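Local coordinates for core protein VP7 (Bluetongue virus, PDB 1BVP), which forms homotrimers that assemble on an inner VP3 scaffold to build the virus core and binds host cell surface receptors, at residues 142-145 / 151-154; 157-162 / 172-177; 206-211 / 241-246. All coordinates share one frame; numbering follows the deposited sequence.

Contact 1. Residues 142-145 / 151-154; sequences FMRA and AVVC
Val-152 buries the most surface in this contact, and nearly all of its touching is done by one branch, CG2. That methyl is the meeting point for the ring of Phe-142 and the guanidinium of Arg-144, two side chains that leave residues 142-145 toward strand 149-155. Both come up to it obliquely. On the ring side Val-152 CG2 lies 4.5 Å from Phe-142 CD1, a loose apolar meeting. Phe-142 carries CG anti to the backbone N (chi1 179°), which sends its ring across toward the strand. What is seen here is the loop between strands 134-136 and 149-155 folding back along the strand it leads into, in the antiparallel beta-sandwich domain of VP7, where strand 149-155 pairs with strand 158-163. The arginine is poorly ordered, so every distance to its guanidinium is best read as approximate; as modelled, Arg-144 NH2 is 4.3 Å from Val-152 CG2. Within the loop the same two side chains lie close, Arg-144 NH2 being 4.3 Å from Phe-142 CE1. No hydrogen bond joins the two segments: Arg-144 NH1 is 4.5 Å from Ala-151 O, too long for one. The backbones are held at a distance, the CA atoms of Phe-142 and Val-152 being 8.2 Å apart. Just before the strand segment, Arg-144 N gives a hydrogen bond to Thr-150 OG1. Phe-142 also packs its ring edge-to-face with Phe-136 and reaches Asn-193 of the second subunit, placing this end of the contact at the trimer interface.

Contact 2. Residues 157-162 / 172-177; sequences DMIQVS and QQIFQG
Ile-159 points one methyl, CD1, at two neighbours at once, Ile-174 and Phe-175, and the whole contact turns on that atom. Its CG1 stands between the backbone N and the carbonyl carbon (chi1 74°), and the chain then runs on extended (chi2 155°), which carries CD1 out toward the loop. Ile-159 and Ile-174 lie side by side with their side chains running in opposite senses, so that Ile-159 CD1 comes to 3.9 Å from Ile-174 CG2. It is the short branch of Ile-174 that does the touching. The phenylalanine is approached differently. Its side chain slants across that of Ile-159, and the same CD1 comes obliquely to the CE2-CZ side of the ring, 3.9 Å from Phe-175 CE2 and 4.0 Å from Phe-175 CZ. The bond from CA to CB in Phe-175 does not aim at the strand; it is CG, placed anti to the carbonyl carbon (chi1 -69°), that swings the ring round to meet it. Gln-172 O lies in the plane of that ring, at its edge, and also accepts the backbone bond from Phe-175 N. Residues 172-175, with helical backbone angles, thus present Ile-174 and Phe-175 together. Beyond the two segments, Trp-225 packs edge-to-face with Phe-175, Val-247 touches it as well, and Phe-129 and Val-171 lie against Ile-159. With no hydrogen bond across, the contact is a purely apolar one, largely buried. Here a strand side chain and the loop after strand 168-170 share the apolar interior of the antiparallel beta-sandwich, the jelly-roll domain of VP7.

Contact 3. Residues 206-211 / 241-246; sequences AGVTVS and AMVQIQ
No flat group lies between Val-208 and its partners Ala-241 and Val-243; neither ring faces nor amide edges carry this contact, which is made by methyl groups. The side chain of Trp-188, on strand 183-195, belongs to the surroundings, where it touches Val-210 and Ile-245. Val-208 uses both branches. Its CG1, anti to the backbone N (chi1 -172°), meets the CG1 branch of Val-243, with Val-208 CG1 3.7 Å from Val-243 CG1. The other branch turns to the start of the strand, where Val-208 CG2 lies 4.0 Å from Ala-241 CB. The two valine side chains meet at a slant. Val-208, at the entry to strand 209-212, thus packs on alternate residues of strand 241-252; Val-210 follows it on the same side but stays farther off. The backbones do not pair: Thr-209 and Ser-211 bond to strand 231-234, while Ala-241 and Met-242 bond to strands 158-163 and 183-195. All three touching residues are buried, and no polar side-chain atom takes part, so the hold here rests on hydrophobic burial and van der Waals contact, without directional bonds.

In the fold
The helices from 2-15 to 103-116 come first; the chain then enters the beta domain, where the three contacts follow in series, none enclosing or crossing another. Contact 1 closes a loop of five residues that runs into strand 149-155, contact 2 nine residues that include strand 168-170, and contact 3 a longer excursion of 29 that includes strands 215-217, 223-225 and 231-234. Strand 158-163 is the common neighbour: Val-152 N and Gln-160 O bond it to strand 149-155 of contact 1, and Ile-159 O with Ile-245 N bonds it to strand 241-252 of contact 3. All three thus reach one sheet, and contact 3 packs the entry to strand 209-212 of the four-stranded sheet against it.

Contact 1. Residues 142-145 / 151-154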
loop_
_atom_site.group_PDB
_atom_site.type_symbol
_atom_site.label_atom_id
_atom_site.label_comp_id
_atom_site.label_asym_id
_atom_site.label_seq_id
_atom_site.Cartn_x
_atom_site.Cartn_y
_atom_site.Cartn_z
ATOM N N PHE A 142 6.981 -35.434 -14.349
ATOM C CA PHE A 142 8.365 -35.667 -13.946
ATOM C C PHE A 142 8.385 -36.419 -12.641
ATOM O O PHE A 142 7.833 -35.974 -11.622
ATOM C CB PHE A 142 9.167 -34.387 -13.854
ATOM C CG PHE A 142 10.570 -34.597 -13.412
ATOM C CD1 PHE A 142 10.866 -34.803 -12.068
ATOM C CD2 PHE A 142 11.610 -34.608 -14.345
ATOM C CE1 PHE A 142 12.189 -35.023 -11.650
ATOM C CE2 PHE A 142 12.934 -34.829 -13.946
ATOM C CZ PHE A 142 13.229 -35.038 -12.595
ATOM N N MET A 143 8.954 -37.616 -12.724
ATOM C CA MET A 143 9.047 -38.508 -11.592
ATOM C C MET A 143 10.501 -38.879 -11.369
ATOM O O MET A 143 11.203 -39.233 -12.302
ATOM C CB MET A 143 8.229 -39.748 -11.868
ATOM C CG MET A 143 8.223 -40.703 -10.720
ATOM S SD MET A 143 7.029 -40.272 -9.492
ATOM C CE MET A 143 5.530 -40.142 -10.448
ATOM N N ARG A 144 10.965 -38.696 -10.142
ATOM C CA ARG A 144 12.333 -39.001 -9.785
ATOM C C ARG A 144 12.439 -40.525 -9.686
ATOM O O ARG A 144 11.523 -41.195 -9.187
ATOM C CB ARG A 144 12.672 -38.314 -8.469
ATOM C CG ARG A 144 14.132 -38.027 -8.306
ATOM C CD ARG A 144 14.309 -36.865 -7.363
ATOM N NE ARG A 144 14.387 -35.578 -8.061
ATOM C CZ ARG A 144 13.846 -34.443 -7.608
ATOM N NH1 ARG A 144 13.154 -34.433 -6.460
ATOM N NH2 ARG A 144 14.088 -33.294 -8.246
ATOM N N ALA A 145 13.527 -41.067 -10.234
ATOM C CA ALA A 145 13.770 -42.509 -10.266
ATOM C C ALA A 145 13.534 -43.172 -8.913
ATOM O O ALA A 145 14.080 -42.720 -7.888
ATOM C CB ALA A 145 15.191 -42.775 -10.751
ATOM N N ALA A 151 7.336 -34.136 -6.168
ATOM C CA ALA A 151 6.969 -32.722 -6.042
ATOM C C ALA A 151 8.124 -31.918 -6.590
ATOM O O ALA A 151 9.288 -32.161 -6.262
ATOM C CB ALA A 151 6.746 -32.361 -4.604
ATOM N N VAL A 152 7.808 -30.877 -7.325
ATOM C CA VAL A 152 8.867 -30.105 -7.930
ATOM C C VAL A 152 8.399 -28.617 -8.054
ATOM O O VAL A 152 7.187 -28.368 -8.121
ATOM C CB VAL A 152 9.160 -30.849 -9.286
ATOM C CG1 VAL A 152 8.637 -30.112 -10.490
ATOM C CG2 VAL A 152 10.559 -31.215 -9.392
ATOM N N VAL A 153 9.314 -27.636 -8.026
ATOM C CA VAL A 153 8.865 -26.245 -8.153
ATOM C C VAL A 153 8.733 -25.821 -9.606
ATOM O O VAL A 153 9.647 -26.054 -10.393
ATOM C CB VAL A 153 9.697 -25.139 -7.294
ATOM C CG1 VAL A 153 10.628 -25.753 -6.283
ATOM C CG2 VAL A 153 10.409 -24.101 -8.174
ATOM N N CYS A 154 7.614 -25.176 -9.946
ATOM C CA CYS A 154 7.388 -24.732 -11.298
ATOM C C CYS A 154 7.130 -23.250 -11.481
ATOM O O CYS A 154 6.734 -22.795 -12.557
ATOM C CB CYS A 154 6.258 -25.528 -11.905
ATOM S SG CYS A 154 4.811 -25.581 -10.933
#

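Contact 2. Residues 157-162 / 172-177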
loop_
_atom_site.group_PDB
_atom_site.type_symbol
_atom_site.label_atom_id
_atom_site.label_comp_id
_atom_site.label_asym_id
_atom_site.label_seq_id
_atom_site.Cartn_x
_atom_site.Cartn_y
_atom_site.Cartn_z
ATOM N N ASP A 157 5.994 -19.045 -7.056
ATOM C CA ASP A 157 4.965 -19.262 -6.044
ATOM C C ASP A 157 4.240 -20.568 -6.240
ATOM O O ASP A 157 3.151 -20.763 -5.680
ATOM C CB ASP A 157 3.910 -18.156 -6.165
ATOM C CG ASP A 157 3.183 -18.161 -7.514
ATOM O OD1 ASP A 157 3.671 -18.802 -8.480
ATOM O OD2 ASP A 157 2.118 -17.499 -7.609
ATOM N N MET A 158 4.877 -21.505 -6.931
ATOM C CA MET A 158 4.177 -22.726 -7.281
ATOM C C MET A 158 4.954 -24.027 -7.316
ATOM O O MET A 158 6.147 -24.055 -7.656
ATOM C CB MET A 158 3.636 -22.478 -8.676
ATOM C CG MET A 158 2.506 -23.304 -9.043
ATOM S SD MET A 158 1.152 -22.229 -9.347
ATOM C CE MET A 158 0.069 -23.132 -8.478
ATOM N N ILE A 159 4.270 -25.109 -6.954
ATOM C CA ILE A 159 4.853 -26.443 -7.061
ATOM C C ILE A 159 3.794 -27.334 -7.724
ATOM O O ILE A 159 2.579 -27.007 -7.728
ATOM C CB ILE A 159 5.263 -27.086 -5.709
ATOM C CG1 ILE A 159 4.042 -27.553 -4.934
ATOM C CG2 ILE A 159 6.156 -26.166 -4.910
ATOM C CD1 ILE A 159 4.367 -28.657 -3.982
ATOM N N GLN A 160 4.256 -28.422 -8.338
ATOM C CA GLN A 160 3.359 -29.412 -8.975
ATOM C C GLN A 160 3.882 -30.746 -8.517
ATOM O O GLN A 160 5.080 -30.876 -8.211
ATOM C CB GLN A 160 3.347 -29.336 -10.501
ATOM C CG GLN A 160 4.713 -29.468 -11.126
ATOM C CD GLN A 160 4.739 -29.000 -12.561
ATOM O OE1 GLN A 160 3.778 -28.433 -13.064
ATOM N NE2 GLN A 160 5.856 -29.215 -13.226
ATOM N N VAL A 161 2.953 -31.674 -8.331
ATOM C CA VAL A 161 3.265 -33.016 -7.867
ATOM C C VAL A 161 2.731 -34.006 -8.906
ATOM O O VAL A 161 1.573 -33.862 -9.368
ATOM C CB VAL A 161 2.537 -33.315 -6.519
ATOM C CG1 VAL A 161 3.113 -34.522 -5.853
ATOM C CG2 VAL A 161 2.600 -32.145 -5.614
ATOM N N SER A 162 3.590 -34.955 -9.304
ATOM C CA SER A 162 3.228 -36.030 -10.251
ATOM C C SER A 162 2.951 -37.260 -9.392
ATOM O O SER A 162 3.777 -37.637 -8.548
ATOM C CB SER A 162 4.396 -36.391 -11.170
ATOM O OG SER A 162 4.844 -35.306 -11.945
ATOM N N GLN A 172 5.325 -31.944 2.200
ATOM C CA GLN A 172 5.829 -30.795 2.949
ATOM C C GLN A 172 7.292 -30.386 2.876
ATOM O O GLN A 172 7.575 -29.204 2.938
ATOM C CB GLN A 172 5.491 -30.932 4.409
ATOM C CG GLN A 172 6.142 -32.134 5.028
ATOM C CD GLN A 172 5.181 -33.276 5.183
ATOM O OE1 GLN A 172 4.136 -33.344 4.510
ATOM N NE2 GLN A 172 5.488 -34.154 6.121
ATOM N N GLN A 173 8.225 -31.324 2.780
ATOM C CA GLN A 173 9.634 -30.951 2.771
ATOM C C GLN A 173 10.089 -30.042 1.655
ATOM O O GLN A 173 11.145 -29.412 1.774
ATOM C CB GLN A 173 10.577 -32.164 2.916
ATOM C CG GLN A 173 10.293 -33.365 2.007
ATOM C CD GLN A 173 8.977 -34.134 2.344
ATOM O OE1 GLN A 173 8.446 -34.064 3.468
ATOM N NE2 GLN A 173 8.457 -34.866 1.351
ATOM N N ILE A 174 9.307 -29.948 0.583
ATOM C CA ILE A 174 9.674 -29.090 -0.566
ATOM C C ILE A 174 9.565 -27.617 -0.121
ATOM O O ILE A 174 10.301 -26.738 -0.604
ATOM C CB ILE A 174 8.746 -29.418 -1.818
ATOM C CG1 ILE A 174 9.114 -28.615 -3.058
ATOM C CG2 ILE A 174 7.288 -29.139 -1.517
ATOM C CD1 ILE A 174 10.391 -29.021 -3.687
ATOM N N PHE A 175 8.669 -27.390 0.845
ATOM C CA PHE A 175 8.392 -26.082 1.431
ATOM C C PHE A 175 9.300 -25.681 2.587
ATOM O O PHE A 175 9.376 -24.497 2.928
ATOM C CB PHE A 175 6.975 -26.045 1.985
ATOM C CG PHE A 175 5.914 -26.083 0.943
ATOM C CD1 PHE A 175 5.509 -24.917 0.301
ATOM C CD2 PHE A 175 5.285 -27.272 0.618
ATOM C CE1 PHE A 175 4.485 -24.937 -0.653
ATOM C CE2 PHE A 175 4.261 -27.309 -0.332
ATOM C CZ PHE A 175 3.860 -26.144 -0.967
ATOM N N GLN A 176 9.954 -26.652 3.213
ATOM C CA GLN A 176 10.787 -26.403 4.392
ATOM C C GLN A 176 12.187 -25.861 4.159
ATOM O O GLN A 176 12.676 -25.860 3.024
ATOM C CB GLN A 176 10.742 -27.635 5.319
ATOM C CG GLN A 176 9.245 -27.950 5.689
ATOM C CD GLN A 176 9.024 -29.222 6.503
ATOM O OE1 GLN A 176 9.883 -30.120 6.532
ATOM N NE2 GLN A 176 7.858 -29.315 7.161
ATOM N N GLY A 177 12.744 -25.230 5.197
ATOM C CA GLY A 177 14.084 -24.661 5.111
ATOM C C GLY A 177 14.247 -23.309 4.429
ATOM O O GLY A 177 15.327 -22.724 4.464
#

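Contact 3. Residues 206-211 / 241-246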
loop_
_atom_site.group_PDB
_atom_site.type_symbol
_atom_site.label_atom_id
_atom_site.label_comp_id
_atom_site.label_asym_id
_atom_site.label_seq_id
_atom_site.Cartn_x
_atom_site.Cartn_y
_atom_site.Cartn_z
ATOM N N ALA A 206 -10.883 -37.144 -11.650
ATOM C CA ALA A 206 -11.323 -36.613 -10.359
ATOM C C ALA A 206 -11.119 -37.728 -9.333
ATOM O O ALA A 206 -11.170 -38.906 -9.673
ATOM C CB ALA A 206 -12.794 -36.209 -10.415
ATOM N N GLY A 207 -10.847 -37.375 -8.087
ATOM C CA GLY A 207 -10.675 -38.418 -7.093
ATOM C C GLY A 207 -9.421 -38.227 -6.287
ATOM O O GLY A 207 -9.270 -38.832 -5.223
ATOM N N VAL A 208 -8.510 -37.411 -6.815
ATOM C CA VAL A 208 -7.254 -37.102 -6.136
ATOM C C VAL A 208 -7.589 -36.287 -4.901
ATOM O O VAL A 208 -8.534 -35.478 -4.917
ATOM C CB VAL A 208 -6.343 -36.240 -7.014
ATOM C CG1 VAL A 208 -4.978 -36.110 -6.365
ATOM C CG2 VAL A 208 -6.212 -36.855 -8.379
ATOM N N THR A 209 -6.837 -36.502 -3.831
ATOM C CA THR A 209 -7.067 -35.759 -2.605
ATOM C C THR A 209 -5.787 -35.185 -2.019
ATOM O O THR A 209 -4.691 -35.709 -2.239
ATOM C CB THR A 209 -7.755 -36.610 -1.497
ATOM O OG1 THR A 209 -6.866 -37.643 -1.036
ATOM C CG2 THR A 209 -9.048 -37.197 -2.001
ATOM N N VAL A 210 -5.956 -34.065 -1.318
ATOM C CA VAL A 210 -4.877 -33.373 -0.609
ATOM C C VAL A 210 -5.418 -33.227 0.818
ATOM O O VAL A 210 -6.605 -32.942 1.023
ATOM C CB VAL A 210 -4.574 -31.970 -1.209
ATOM C CG1 VAL A 210 -3.474 -31.301 -0.407
ATOM C CG2 VAL A 210 -4.123 -32.099 -2.658
ATOM N N SER A 211 -4.601 -33.556 1.802
ATOM C CA SER A 211 -5.053 -33.441 3.172
ATOM C C SER A 211 -3.947 -32.761 3.972
ATOM O O SER A 211 -2.739 -32.912 3.662
ATOM C CB SER A 211 -5.399 -34.815 3.752
ATOM O OG SER A 211 -4.220 -35.537 4.077
ATOM N N ALA A 241 -1.621 -38.846 -12.305
ATOM C CA ALA A 241 -2.258 -37.598 -11.922
ATOM C C ALA A 241 -1.228 -36.521 -11.625
ATOM O O ALA A 241 -0.062 -36.815 -11.315
ATOM C CB ALA A 241 -3.138 -37.817 -10.697
ATOM N N MET A 242 -1.649 -35.269 -11.794
ATOM C CA MET A 242 -0.808 -34.115 -11.470
ATOM C C MET A 242 -1.611 -33.069 -10.702
ATOM O O MET A 242 -2.783 -32.806 -11.036
ATOM C CB MET A 242 -0.226 -33.485 -12.718
ATOM C CG MET A 242 1.018 -34.143 -13.124
ATOM S SD MET A 242 1.877 -33.231 -14.363
ATOM C CE MET A 242 3.177 -32.446 -13.309
ATOM N N VAL A 243 -1.046 -32.542 -9.617
ATOM C CA VAL A 243 -1.753 -31.477 -8.900
ATOM C C VAL A 243 -0.829 -30.291 -8.770
ATOM O O VAL A 243 0.409 -30.489 -8.741
ATOM C CB VAL A 243 -2.228 -31.896 -7.468
ATOM C CG1 VAL A 243 -3.042 -33.160 -7.532
ATOM C CG2 VAL A 243 -1.063 -32.066 -6.534
ATOM N N GLN A 244 -1.385 -29.071 -8.856
ATOM C CA GLN A 244 -0.547 -27.882 -8.597
ATOM C C GLN A 244 -0.928 -27.337 -7.245
ATOM O O GLN A 244 -2.086 -27.451 -6.816
ATOM C CB GLN A 244 -0.637 -26.784 -9.631
ATOM C CG GLN A 244 -1.750 -25.837 -9.482
ATOM C CD GLN A 244 -1.650 -24.729 -10.512
ATOM O OE1 GLN A 244 -0.661 -24.656 -11.224
ATOM N NE2 GLN A 244 -2.670 -23.864 -10.600
ATOM N N ILE A 245 0.082 -26.898 -6.514
ATOM C CA ILE A 245 -0.143 -26.304 -5.201
ATOM C C ILE A 245 0.495 -24.937 -5.232
ATOM O O ILE A 245 1.705 -24.797 -5.484
ATOM C CB ILE A 245 0.458 -27.113 -4.080
ATOM C CG1 ILE A 245 -0.243 -28.473 -3.999
ATOM C CG2 ILE A 245 0.281 -26.364 -2.795
ATOM C CD1 ILE A 245 0.450 -29.438 -3.032
ATOM N N GLN A 246 -0.367 -23.932 -5.123
ATOM C CA GLN A 246 0.039 -22.528 -5.153
ATOM C C GLN A 246 0.142 -21.884 -3.778
ATOM O O GLN A 246 -0.777 -22.040 -2.956
ATOM C CB GLN A 246 -0.997 -21.730 -5.900
ATOM C CG GLN A 246 -0.606 -20.307 -6.082
ATOM C CD GLN A 246 -1.725 -19.472 -6.682
ATOM O OE1 GLN A 246 -2.794 -19.992 -7.027
ATOM N NE2 GLN A 246 -1.487 -18.166 -6.800
#